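PDB 1V70: probable antibiotics synthesis protein, which is of unknown function but has a cupin domain, is thought to bind a metal ion and may take part in antibiotic synthesis. Local coordinates for residues K16-P21 against L32-P37; G48-Y53 against A76-A81; G58-R63 against A95-V100. All blocks are in the same frame, centred on the assembly; numbering follows the deposited sequence. Where two conformers were deposited one is given.

Interaction 1: K16-P21 against L32-P37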
loop_
_atom_site.group_PDB
_atom_site.type_symbol
_atom_site.label_atom_id
_atom_site.label_comp_id
_atom_site.label_asym_id
_atom_site.label_seq_id
_atom_site.Cartn_x
_atom_site.Cartn_y
_atom_site.Cartn_z
ATOM N N LYS A 16 -5.754 19.694 -11.251
ATOM C CA LYS A 16 -6.572 18.579 -10.790
ATOM C C LYS A 16 -5.723 17.654 -9.934
ATOM O O LYS A 16 -4.510 17.824 -9.844
ATOM C CB LYS A 16 -7.104 17.797 -11.990
ATOM C CG LYS A 16 -6.003 17.185 -12.845
ATOM C CD LYS A 16 -6.568 16.353 -13.983
ATOM C CE LYS A 16 -5.456 15.691 -14.780
ATOM N NZ LYS A 16 -5.987 14.851 -15.889
ATOM N N MET A 17 -6.361 16.672 -9.310
ATOM C CA MET A 17 -5.635 15.721 -8.483
ATOM C C MET A 17 -4.529 15.057 -9.296
ATOM O O MET A 17 -4.740 14.650 -10.437
ATOM C CB MET A 17 -6.581 14.644 -7.951
ATOM C CG MET A 17 -5.866 13.522 -7.216
ATOM S SD MET A 17 -6.964 12.185 -6.728
ATOM C CE MET A 17 -7.131 11.324 -8.265
ATOM N N ALA A 18 -3.351 14.944 -8.697
ATOM C CA ALA A 18 -2.229 14.311 -9.369
ATOM C C ALA A 18 -2.202 12.815 -9.074
ATOM O O ALA A 18 -2.355 12.394 -7.922
ATOM C CB ALA A 18 -0.920 14.951 -8.916
ATOM N N LYS A 19 -2.037 12.017 -10.124
ATOM C CA LYS A 19 -1.938 10.570 -9.998
ATOM C C LYS A 19 -0.491 10.273 -10.365
ATOM O O LYS A 19 -0.056 10.506 -11.494
ATOM C CB LYS A 19 -2.905 9.872 -10.954
ATOM C CG LYS A 19 -4.370 10.101 -10.597
ATOM C CD LYS A 19 -5.320 9.332 -11.509
ATOM C CE LYS A 19 -5.202 7.827 -11.317
ATOM N NZ LYS A 19 -3.888 7.288 -11.767
ATOM N N ILE A 20 0.254 9.773 -9.390
ATOM C CA ILE A 20 1.672 9.500 -9.558
ATOM C C ILE A 20 1.967 8.004 -9.567
ATOM O O ILE A 20 1.932 7.358 -8.525
ATOM C CB ILE A 20 2.450 10.166 -8.404
ATOM C CG1 ILE A 20 2.111 11.660 -8.359
ATOM C CG2 ILE A 20 3.942 9.937 -8.567
ATOM C CD1 ILE A 20 2.271 12.292 -6.988
ATOM N N PRO A 21 2.255 7.427 -10.744
ATOM C CA PRO A 21 2.549 5.993 -10.812
ATOM C C PRO A 21 3.871 5.658 -10.135
ATOM O O PRO A 21 4.878 6.324 -10.359
ATOM C CB PRO A 21 2.598 5.733 -12.318
ATOM C CG PRO A 21 1.695 6.783 -12.888
ATOM C CD PRO A 21 2.092 7.993 -12.094
ATOM N N LEU A 32 0.382 6.986 -6.130
ATOM C CA LEU A 32 0.263 7.988 -5.090
ATOM C C LEU A 32 -0.760 8.972 -5.649
ATOM O O LEU A 32 -0.706 9.318 -6.832
ATOM C CB LEU A 32 1.574 8.745 -4.865
ATOM C CG LEU A 32 2.749 8.055 -4.180
ATOM C CD1 LEU A 32 3.909 9.039 -4.088
ATOM C CD2 LEU A 32 2.343 7.577 -2.791
ATOM N N TYR A 33 -1.715 9.387 -4.826
ATOM C CA TYR A 33 -2.689 10.389 -5.253
ATOM C C TYR A 33 -2.369 11.603 -4.396
ATOM O O TYR A 33 -2.301 11.500 -3.173
ATOM C CB TYR A 33 -4.131 9.966 -4.964
ATOM C CG TYR A 33 -4.749 8.962 -5.912
ATOM C CD1 TYR A 33 -6.119 8.707 -5.857
ATOM C CD2 TYR A 33 -3.981 8.238 -6.831
ATOM C CE1 TYR A 33 -6.716 7.760 -6.683
ATOM C CE2 TYR A 33 -4.573 7.281 -7.668
ATOM C CZ TYR A 33 -5.942 7.050 -7.583
ATOM O OH TYR A 33 -6.545 6.101 -8.380
ATOM N N ALA A 34 -2.159 12.749 -5.034
ATOM C CA ALA A 34 -1.850 13.979 -4.317
ATOM C C ALA A 34 -2.997 14.943 -4.566
ATOM O O ALA A 34 -3.233 15.367 -5.701
ATOM C CB ALA A 34 -0.534 14.568 -4.818
ATOM N N LEU A 35 -3.711 15.279 -3.495
ATOM C CA LEU A 35 -4.868 16.158 -3.586
ATOM C C LEU A 35 -4.722 17.474 -2.844
ATOM O O LEU A 35 -4.489 17.500 -1.638
ATOM C CB LEU A 35 -6.121 15.457 -3.043
ATOM C CG LEU A 35 -6.622 14.153 -3.667
ATOM C CD1 LEU A 35 -5.776 12.980 -3.196
ATOM C CD2 LEU A 35 -8.075 13.936 -3.257
ATOM N N LEU A 36 -4.846 18.574 -3.577
ATOM C CA LEU A 36 -4.802 19.886 -2.952
ATOM C C LEU A 36 -6.229 20.089 -2.439
ATOM O O LEU A 36 -7.148 19.375 -2.851
ATOM C CB LEU A 36 -4.460 20.965 -3.986
ATOM C CG LEU A 36 -3.042 20.942 -4.569
ATOM C CD1 LEU A 36 -2.921 21.985 -5.672
ATOM C CD2 LEU A 36 -2.029 21.209 -3.465
ATOM N N PRO A 37 -6.433 21.044 -1.521
ATOM C CA PRO A 37 -7.780 21.287 -1.000
ATOM C C PRO A 37 -8.782 21.491 -2.135
ATOM O O PRO A 37 -8.523 22.247 -3.072
ATOM C CB PRO A 37 -7.595 22.546 -0.161
ATOM C CG PRO A 37 -6.221 22.375 0.379
ATOM C CD PRO A 37 -5.441 21.882 -0.825
HETATM O O HOH W 1 -4.990 4.774 -10.113
#
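Met17 sets its terminal methyl over one face of the Tyr33 ring. With CG anti to the backbone N (chi1 173°) the chain runs out extended and then bends at its last torsion, which brings CE 4.1 Å from the Tyr33 centroid, as a CH-pi contact displaced toward the rim. The sulfur stands obliquely to the same ring in a Met-aromatic contact, and it also rests on Leu35, with Met17 SD 3.7 Å from Leu35 CG. A flexible, polarisable thioether suits a site where a ring and a branched aliphatic must be touched at once. The backbones form the open end of an antiparallel hairpin, strands 18-25 and 28-35, away from its turn and at one border of the larger sheet of the cupin fold. On the face opposite Tyr33 and Lys19, Ile20 and Leu32 form a hydrogen-bonded pair; Ile20 N reaches Leu32 O at 2.8 Å, nearly straight, and the CB atoms lie 3.9 Å apart. Ile20 CD1 extends to the small Ala34, which also faces Ala18. Lys19 lies alongside Tyr33, its CE 3.7 Å from Tyr33 OH. That hydroxyl bonds to Gln41, and a water in the ring plane joins it to Lys19 NZ, weakly on the lysine side.

Interaction 2: G48-Y53 against A76-A81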
loop_
_atom_site.group_PDB
_atom_site.type_symbol
_atom_site.label_atom_id
_atom_site.label_comp_id
_atom_site.label_asym_id
_atom_site.label_seq_id
_atom_site.Cartn_x
_atom_site.Cartn_y
_atom_site.Cartn_z
ATOM N N GLY A 48 -14.006 -5.080 -12.568
ATOM C CA GLY A 48 -13.319 -6.224 -11.993
ATOM C C GLY A 48 -12.035 -5.944 -11.240
ATOM O O GLY A 48 -11.135 -6.780 -11.222
ATOM N N SER A 49 -11.941 -4.776 -10.615
ATOM C CA SER A 49 -10.746 -4.428 -9.855
ATOM C C SER A 49 -11.109 -3.923 -8.468
ATOM O O SER A 49 -12.089 -3.200 -8.303
ATOM C CB SER A 49 -9.941 -3.341 -10.573
ATOM O OG SER A 49 -9.435 -3.788 -11.819
ATOM N N ASP A 50 -10.324 -4.321 -7.471
ATOM C CA ASP A 50 -10.536 -3.853 -6.108
ATOM C C ASP A 50 -9.549 -2.711 -5.915
ATOM O O ASP A 50 -8.503 -2.674 -6.560
ATOM C CB ASP A 50 -10.237 -4.947 -5.075
ATOM C CG ASP A 50 -11.245 -6.079 -5.102
ATOM O OD1 ASP A 50 -12.430 -5.826 -5.390
ATOM O OD2 ASP A 50 -10.849 -7.226 -4.814
ATOM N N LYS A 51 -9.884 -1.773 -5.038
ATOM C CA LYS A 51 -8.995 -0.652 -4.777
ATOM C C LYS A 51 -8.912 -0.375 -3.284
ATOM O O LYS A 51 -9.893 -0.532 -2.559
ATOM C CB LYS A 51 -9.482 0.605 -5.511
ATOM C CG LYS A 51 -8.609 1.828 -5.267
ATOM C CD LYS A 51 -9.202 3.079 -5.888
ATOM C CE LYS A 51 -9.234 2.985 -7.398
ATOM N NZ LYS A 51 -9.823 4.210 -7.998
ATOM N N VAL A 52 -7.731 0.012 -2.824
ATOM C CA VAL A 52 -7.536 0.353 -1.422
ATOM C C VAL A 52 -6.834 1.702 -1.327
ATOM O O VAL A 52 -5.811 1.930 -1.982
ATOM C CB VAL A 52 -6.672 -0.689 -0.671
ATOM C CG1 VAL A 52 -6.465 -0.246 0.776
ATOM C CG2 VAL A 52 -7.342 -2.052 -0.709
ATOM N N TYR A 53 -7.408 2.597 -0.529
ATOM C CA TYR A 53 -6.848 3.926 -0.290
ATOM C C TYR A 53 -6.195 3.908 1.088
ATOM O O TYR A 53 -6.804 3.437 2.051
ATOM C CB TYR A 53 -7.944 4.992 -0.235
ATOM C CG TYR A 53 -8.728 5.219 -1.503
ATOM C CD1 TYR A 53 -8.206 5.980 -2.551
ATOM C CD2 TYR A 53 -10.028 4.736 -1.625
ATOM C CE1 TYR A 53 -8.966 6.261 -3.683
ATOM C CE2 TYR A 53 -10.794 5.008 -2.751
ATOM C CZ TYR A 53 -10.262 5.773 -3.770
ATOM O OH TYR A 53 -11.041 6.072 -4.864
ATOM N N ALA A 76 -6.863 3.038 6.280
ATOM C CA ALA A 76 -7.070 2.497 4.942
ATOM C C ALA A 76 -8.532 2.113 4.749
ATOM O O ALA A 76 -9.199 1.672 5.692
ATOM C CB ALA A 76 -6.177 1.275 4.723
ATOM N N ALA A 77 -9.021 2.281 3.524
ATOM C CA ALA A 77 -10.397 1.948 3.173
ATOM C C ALA A 77 -10.388 1.088 1.911
ATOM O O ALA A 77 -9.644 1.364 0.961
ATOM C CB ALA A 77 -11.203 3.218 2.941
ATOM N N PHE A 78 -11.227 0.058 1.908
ATOM C CA PHE A 78 -11.334 -0.889 0.802
ATOM C C PHE A 78 -12.568 -0.631 -0.073
ATOM O O PHE A 78 -13.683 -0.527 0.434
ATOM C CB PHE A 78 -11.410 -2.308 1.381
ATOM C CG PHE A 78 -11.379 -3.400 0.350
ATOM C CD1 PHE A 78 -10.178 -3.801 -0.224
ATOM C CD2 PHE A 78 -12.553 -4.037 -0.043
ATOM C CE1 PHE A 78 -10.143 -4.823 -1.175
ATOM C CE2 PHE A 78 -12.528 -5.059 -0.994
ATOM C CZ PHE A 78 -11.322 -5.452 -1.559
ATOM N N ALA A 79 -12.359 -0.536 -1.382
ATOM C CA ALA A 79 -13.448 -0.324 -2.332
ATOM C C ALA A 79 -13.486 -1.550 -3.243
ATOM O O ALA A 79 -12.702 -1.666 -4.185
ATOM C CB ALA A 79 -13.200 0.937 -3.151
ATOM N N PRO A 80 -14.399 -2.491 -2.966
ATOM C CA PRO A 80 -14.496 -3.699 -3.788
ATOM C C PRO A 80 -15.027 -3.445 -5.193
ATOM O O PRO A 80 -15.778 -2.498 -5.426
ATOM C CB PRO A 80 -15.425 -4.593 -2.970
ATOM C CG PRO A 80 -16.349 -3.607 -2.334
ATOM C CD PRO A 80 -15.405 -2.502 -1.890
ATOM N N ALA A 81 -14.622 -4.301 -6.125
ATOM C CA ALA A 81 -15.056 -4.196 -7.511
ATOM C C ALA A 81 -16.574 -4.093 -7.570
ATOM O O ALA A 81 -17.283 -4.817 -6.866
ATOM C CB ALA A 81 -14.583 -5.417 -8.294
HETATM O O HOH W 2 -12.996 -0.963 -6.955
#
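The Phe78 ring has Val52 at its edge: Val52 CG2 lies near the ring plane, 3.4 Å from Phe78 CD1, a close fit for two carbons. Asp50 comes to the far end of the ring obliquely, its carboxylate plane turned 56° from the ring and its CG 3.6 Å from Phe78 CZ. Phe23 of the second subunit meets the same ring with planes about 35° apart, a setting that suits a large aromatic at a subunit interface. The Tyr53 ring, on the other side of the strands, takes Ala77 O obliquely, and its hydroxyl bonds to Gln41.

With CG beside its own backbone N (chi1 -69°), Asp50 holds OD1 2.8 Å from Ala81 N, which meets the oxygen nearly along its C-O axis. An aspartate here can grip the backbone N-H just past the end of strand 75-79 with one oxygen while the other, OD2, receives Ser25 and makes a salt bridge with Arg27, both of the second subunit. The backbones pair antiparallel, with Ala79 N to Lys51 O at 2.7 Å the shortest bond. The small Ala77 and Ala79 lie on the face of Tyr53 and Lys51, whose amine goes on to His85.

Strand 75-79 is the outermost strand of the larger sheet of the cupin beta-barrel within this chain, but residues 76-78 pair with a strand of the second subunit, so the sheet continues across the dimer. Strand 50-55 is hydrogen-bonded on its other edge to strand 95-102, while Tyr53, Ala77 and Ala79 face strands 60-64 and 85-88 of the opposing sheet.

Interaction 3: G58-R63 against A95-V100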
loop_
_atom_site.group_PDB
_atom_site.type_symbol
_atom_site.label_atom_id
_atom_site.label_comp_id
_atom_site.label_asym_id
_atom_site.label_seq_id
_atom_site.Cartn_x
_atom_site.Cartn_y
_atom_site.Cartn_z
ATOM N N GLY A 58 -2.321 14.185 5.614
ATOM C CA GLY A 58 -3.574 14.900 5.480
ATOM C C GLY A 58 -4.789 14.025 5.696
ATOM O O GLY A 58 -4.679 12.872 6.120
ATOM N N GLU A 59 -5.960 14.577 5.404
ATOM C CA GLU A 59 -7.170 13.788 5.551
ATOM C C GLU A 59 -8.106 14.027 4.371
ATOM O O GLU A 59 -8.179 15.113 3.810
ATOM C CB GLU A 59 -7.852 14.153 6.883
ATOM C CG GLU A 59 -8.335 15.609 6.944
ATOM C CD GLU A 59 -8.884 15.924 8.321
ATOM O OE1 GLU A 59 -9.749 16.783 8.429
ATOM O OE2 GLU A 59 -8.406 15.337 9.289
ATOM N N VAL A 60 -8.782 12.953 3.983
ATOM C CA VAL A 60 -9.695 12.996 2.853
ATOM C C VAL A 60 -10.992 12.302 3.219
ATOM O O VAL A 60 -11.052 11.534 4.182
ATOM C CB VAL A 60 -9.107 12.269 1.613
ATOM C CG1 VAL A 60 -7.853 12.985 1.131
ATOM C CG2 VAL A 60 -8.788 10.816 1.959
ATOM N N VAL A 61 -12.031 12.589 2.450
ATOM C CA VAL A 61 -13.318 11.950 2.650
ATOM C C VAL A 61 -13.398 10.882 1.570
ATOM O O VAL A 61 -13.374 11.191 0.375
ATOM C CB VAL A 61 -14.490 12.934 2.466
ATOM C CG1 VAL A 61 -15.811 12.186 2.587
ATOM C CG2 VAL A 61 -14.415 14.038 3.510
ATOM N N VAL A 62 -13.457 9.625 1.986
ATOM C CA VAL A 62 -13.553 8.522 1.042
ATOM C C VAL A 62 -14.998 8.051 0.969
ATOM O O VAL A 62 -15.673 7.925 1.994
ATOM C CB VAL A 62 -12.640 7.327 1.452
ATOM C CG1 VAL A 62 -12.986 6.859 2.853
ATOM C CG2 VAL A 62 -12.790 6.189 0.456
ATOM N N ARG A 63 -15.478 7.820 -0.248
ATOM C CA ARG A 63 -16.839 7.346 -0.452
ATOM C C ARG A 63 -16.777 5.968 -1.088
ATOM O O ARG A 63 -16.073 5.763 -2.082
ATOM C CB ARG A 63 -17.608 8.313 -1.366
ATOM C CG ARG A 63 -19.069 7.932 -1.645
ATOM C CD ARG A 63 -19.210 7.058 -2.885
ATOM N NE ARG A 63 -20.597 6.652 -3.128
ATOM C CZ ARG A 63 -21.564 7.449 -3.581
ATOM N NH1 ARG A 63 -21.324 8.724 -3.859
ATOM N NH2 ARG A 63 -22.788 6.964 -3.750
ATOM N N ALA A 95 -3.302 16.560 0.804
ATOM C CA ALA A 95 -3.404 15.185 1.268
ATOM C C ALA A 95 -2.673 14.297 0.272
ATOM O O ALA A 95 -2.665 14.574 -0.931
ATOM C CB ALA A 95 -4.869 14.763 1.377
ATOM N N LEU A 96 -2.049 13.241 0.783
ATOM C CA LEU A 96 -1.313 12.289 -0.039
ATOM C C LEU A 96 -1.784 10.887 0.317
ATOM O O LEU A 96 -1.808 10.515 1.488
ATOM C CB LEU A 96 0.192 12.389 0.225
ATOM C CG LEU A 96 1.091 11.619 -0.747
ATOM C CD1 LEU A 96 0.931 12.184 -2.153
ATOM C CD2 LEU A 96 2.536 11.727 -0.296
ATOM N N LEU A 97 -2.143 10.114 -0.702
ATOM C CA LEU A 97 -2.628 8.756 -0.499
ATOM C C LEU A 97 -1.813 7.747 -1.282
ATOM O O LEU A 97 -1.296 8.060 -2.353
ATOM C CB LEU A 97 -4.078 8.633 -0.978
ATOM C CG LEU A 97 -5.066 9.722 -0.568
ATOM C CD1 LEU A 97 -6.400 9.474 -1.253
ATOM C CD2 LEU A 97 -5.211 9.740 0.943
ATOM N N LEU A 98 -1.697 6.546 -0.730
ATOM C CA LEU A 98 -1.043 5.433 -1.400
ATOM C C LEU A 98 -2.275 4.649 -1.856
ATOM O O LEU A 98 -3.108 4.247 -1.031
ATOM C CB LEU A 98 -0.202 4.617 -0.420
ATOM C CG LEU A 98 0.458 3.356 -0.989
ATOM C CD1 LEU A 98 1.318 3.701 -2.194
ATOM C CD2 LEU A 98 1.295 2.698 0.093
ATOM N N VAL A 99 -2.403 4.458 -3.164
ATOM C CA VAL A 99 -3.566 3.788 -3.733
ATOM C C VAL A 99 -3.180 2.572 -4.555
ATOM O O VAL A 99 -2.346 2.662 -5.460
ATOM C CB VAL A 99 -4.358 4.768 -4.633
ATOM C CG1 VAL A 99 -5.682 4.149 -5.057
ATOM C CG2 VAL A 99 -4.585 6.080 -3.897
ATOM N N VAL A 100 -3.797 1.439 -4.241
ATOM C CA VAL A 100 -3.521 0.198 -4.949
ATOM C C VAL A 100 -4.787 -0.309 -5.625
ATOM O O VAL A 100 -5.847 -0.384 -5.002
ATOM C CB VAL A 100 -3.009 -0.894 -3.985
ATOM C CG1 VAL A 100 -2.696 -2.170 -4.760
ATOM C CG2 VAL A 100 -1.772 -0.406 -3.249
#
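Val60 and Ala95 press together with Val60 CG1 3.5 Å from Ala95 CB, tighter than an ordinary van der Waals contact. This is packing between the two sheets of the cupin beta-barrel: strand 60-64 belongs to the four-stranded sheet, strand 95-102 to the five-stranded one, and no hydrogen bond joins the two segments. Beside that pair, Val60 and Leu97 reach toward each other tip to tip, Val60 CG2 lying 3.9 Å from Leu97 CD2. Val60 CG1, besides touching Ala95, also approaches Leu97 CD2. The first torsion of Val60 (-64°) sets CG1 beside the backbone N and puts CG2 in the crowded position between N and carbonyl carbon. A beta-branched residue serves well here, since its two methyls diverge straight from CB, whereas Ala95 offers a small methyl where the two segments come closest. Leu97 starts off to one side, and its longer chain carries CD2 across the gap.

Further out, each partner is held by its own sheet. Val60 is bonded through its backbone to Leu71, while Ala95 pairs with Leu35 of strand 28-35 and its methyl also touches Asn89. Leu97 packs on Tyr53, which in turn meets Val62, so the apolar layer continues down the barrel interior beyond the first contacts. At the near end the chain enters strand 60-64 through Gly58. Its positive phi (74°) is readily adopted by glycine, and a side chain here would collide with the backbone of Ala95, for Gly58 CA lies just 4.2 Å from Ala95 CA.

From the N terminus, interaction 1 comes first, pairing the open ends of the hairpin formed by strands 18-25 and 28-35, and it is complete before either of the others begins. Interactions 2 and 3 then cross: 48-53 opens, 58-63 follows, 76-81 closes interaction 2 and 95-100 closes interaction 3. Strand 95-102 lies between strands 28-35 and 50-55, so it joins interactions 1 and 2, on opposite sides of the chain's centre, into one sheet. Its backbone bonds run to Tyr33 and Leu35 on one flank and to Val52 on the other. Interaction 3 adds the second sheet, and interactions 2 and 3 both reach the second subunit.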